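Side-chain contact in tautomerase (Advenella mimigardefordensis DPN7, PDB 6VVW), which belongs to the tautomerase (MIF) superfamily of small beta-alpha-beta proteins and assembles into a trimer of identical chains: residues 75-80 against 103-108. Residues are numbered along the deposited sequence; the frame is centred on the assembly and turned at random.
Sequences EVKANF and LIDIAP
Lys77 sets its CG beside the backbone N and opposite the carbonyl carbon (chi1 -58°), then runs out extended, a course that carries the chain past Leu103 and brings the terminal CE and NZ to the carboxylate of Asp105. Leu103 completes the fit with its CD1 branch, swung anti to CA (chi2 -171°) and turned toward the helix. That methyl lies 3.5 Å from Lys77 CB, near the point where the backbones draw nearest, Lys77 CA to Leu103 CA being 7.5 Å. Farther out, Lys77 and Asp105 approach from opposite directions and form a salt bridge, 3.6 Å from NZ to OD1. The ammonium stands above one face of the carboxylate, well off its plane, and is almost as near the other oxygen, with Lys77 NZ and Asp105 OD2 3.7 Å apart. Lys77 CE comes closer still, 3.2 Å from Asp105 OD2, so the lysine crosses the acid group with its CH2 ahead of its charge. At this separation the pairing is probably mainly electrostatic, perhaps helped by the polarised CE hydrogens. NZ also makes a weak hydrogen bond to Arg72 O, just before the helix, a second interaction that may help to orient it. Alternation along the strand puts Leu103 and Asp105 on the helix-facing side, whereas Ile104 between them points away and packs on Phe67 of the second subunit. Leu103 also packs on His110 of the second subunit and makes backbone hydrogen bonds to that subunit, which places the contact beside the trimer interface. The contact joins the first turn of helix 74-92 to the final part of strand 99-106, the helix-on-sheet packing of a beta-alpha-beta unit, the building block of the tautomerase fold.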
loop_
_atom_site.group_PDB
_atom_site.type_symbol
_atom_site.label_atom_id
_atom_site.label_comp_id
_atom_site.label_asym_id
_atom_site.label_seq_id
_atom_site.Cartn_x
_atom_site.Cartn_y
_atom_site.Cartn_z
ATOM N N GLU A 75 -4.536 -17.680 14.638
ATOM C CA GLU A 75 -3.724 -17.551 15.825
ATOM C C GLU A 75 -2.266 -17.390 15.491
ATOM O O GLU A 75 -1.547 -16.713 16.226
ATOM C CB GLU A 75 -3.943 -18.728 16.776
ATOM C CG GLU A 75 -3.935 -20.093 16.179
ATOM C CD GLU A 75 -3.982 -21.159 17.252
ATOM O OE1 GLU A 75 -4.030 -20.806 18.456
ATOM O OE2 GLU A 75 -3.954 -22.355 16.903
ATOM N N VAL A 76 -1.800 -17.941 14.382
ATOM C CA VAL A 76 -0.446 -17.586 13.997
ATOM C C VAL A 76 -0.412 -16.141 13.537
ATOM O O VAL A 76 0.520 -15.401 13.862
ATOM C CB VAL A 76 0.109 -18.554 12.941
ATOM C CG1 VAL A 76 -0.409 -18.225 11.563
ATOM C CG2 VAL A 76 1.614 -18.506 12.962
ATOM N N LYS A 77 -1.443 -15.697 12.816
ATOM C CA LYS A 77 -1.531 -14.287 12.470
ATOM C C LYS A 77 -1.578 -13.440 13.726
ATOM O O LYS A 77 -0.789 -12.500 13.898
ATOM C CB LYS A 77 -2.766 -14.040 11.621
ATOM C CG LYS A 77 -2.819 -14.834 10.358
ATOM C CD LYS A 77 -4.162 -14.588 9.688
ATOM C CE LYS A 77 -4.327 -15.381 8.398
ATOM N NZ LYS A 77 -5.774 -15.490 8.006
ATOM N N ALA A 78 -2.483 -13.788 14.636
ATOM C CA ALA A 78 -2.487 -13.203 15.966
ATOM C C ALA A 78 -1.119 -13.253 16.612
ATOM O O ALA A 78 -0.860 -12.496 17.548
ATOM C CB ALA A 78 -3.490 -13.932 16.858
ATOM N N ASN A 79 -0.235 -14.129 16.154
ATOM C CA ASN A 79 1.066 -14.191 16.786
ATOM C C ASN A 79 2.027 -13.199 16.159
ATOM O O ASN A 79 2.729 -12.478 16.887
ATOM C CB ASN A 79 1.614 -15.614 16.711
ATOM C CG ASN A 79 1.052 -16.504 17.799
ATOM O OD1 ASN A 79 -0.028 -16.241 18.335
ATOM N ND2 ASN A 79 1.786 -17.554 18.149
ATOM N N PHE A 80 2.057 -13.159 14.822
ATOM C CA PHE A 80 2.685 -12.071 14.085
ATOM C C PHE A 80 2.425 -10.741 14.755
ATOM O O PHE A 80 3.350 -10.001 15.093
ATOM C CB PHE A 80 2.134 -11.980 12.671
ATOM C CG PHE A 80 2.678 -12.978 11.727
ATOM C CD1 PHE A 80 2.255 -14.289 11.769
ATOM C CD2 PHE A 80 3.553 -12.599 10.746
ATOM C CE1 PHE A 80 2.723 -15.205 10.864
ATOM C CE2 PHE A 80 4.029 -13.512 9.838
ATOM C CZ PHE A 80 3.619 -14.819 9.896
ATOM N N LEU A 103 -3.112 -7.402 8.100
ATOM C CA LEU A 103 -2.724 -8.707 7.582
ATOM C C LEU A 103 -3.579 -9.037 6.373
ATOM O O LEU A 103 -4.814 -9.044 6.458
ATOM C CB LEU A 103 -2.876 -9.776 8.649
ATOM C CG LEU A 103 -2.099 -9.459 9.906
ATOM C CD1 LEU A 103 -2.158 -10.674 10.755
ATOM C CD2 LEU A 103 -0.678 -9.139 9.523
ATOM N N ILE A 104 -2.922 -9.266 5.243
ATOM C CA ILE A 104 -3.581 -9.387 3.953
ATOM C C ILE A 104 -3.157 -10.721 3.383
ATOM O O ILE A 104 -1.997 -10.894 2.989
ATOM C CB ILE A 104 -3.211 -8.243 3.005
ATOM C CG1 ILE A 104 -3.011 -6.949 3.783
ATOM C CG2 ILE A 104 -4.282 -8.072 1.960
ATOM C CD1 ILE A 104 -3.635 -5.750 3.145
ATOM N N ASP A 105 -4.087 -11.665 3.338
ATOM C CA ASP A 105 -3.788 -13.019 2.905
ATOM C C ASP A 105 -4.154 -13.154 1.444
ATOM O O ASP A 105 -5.329 -13.039 1.081
ATOM C CB ASP A 105 -4.511 -14.047 3.775
ATOM C CG ASP A 105 -3.868 -14.167 5.126
ATOM O OD1 ASP A 105 -4.007 -13.194 5.899
ATOM O OD2 ASP A 105 -3.167 -15.168 5.394
ATOM N N ILE A 106 -3.127 -13.389 0.612
ATOM C CA ILE A 106 -3.204 -13.455 -0.841
ATOM C C ILE A 106 -3.269 -14.913 -1.277
ATOM O O ILE A 106 -2.701 -15.821 -0.649
ATOM C CB ILE A 106 -2.009 -12.734 -1.511
ATOM C CG1 ILE A 106 -2.476 -11.899 -2.692
ATOM C CG2 ILE A 106 -0.957 -13.735 -2.017
ATOM C CD1 ILE A 106 -1.390 -11.695 -3.743
ATOM N N ALA A 107 -3.920 -15.116 -2.280
ATOM C CA ALA A 107 -4.165 -16.419 -2.853
ATOM C C ALA A 107 -3.027 -16.783 -3.787
ATOM O O ALA A 107 -2.426 -15.906 -4.403
ATOM C CB ALA A 107 -5.487 -16.416 -3.623
ATOM N N PRO A 108 -2.722 -18.069 -3.907
ATOM C CA PRO A 108 -1.500 -18.459 -4.604
ATOM C C PRO A 108 -1.498 -18.120 -6.075
ATOM O O PRO A 108 -0.413 -18.015 -6.663
ATOM C CB PRO A 108 -1.445 -19.966 -4.361
ATOM C CG PRO A 108 -2.136 -20.134 -3.037
ATOM C CD PRO A 108 -3.275 -19.175 -3.106
#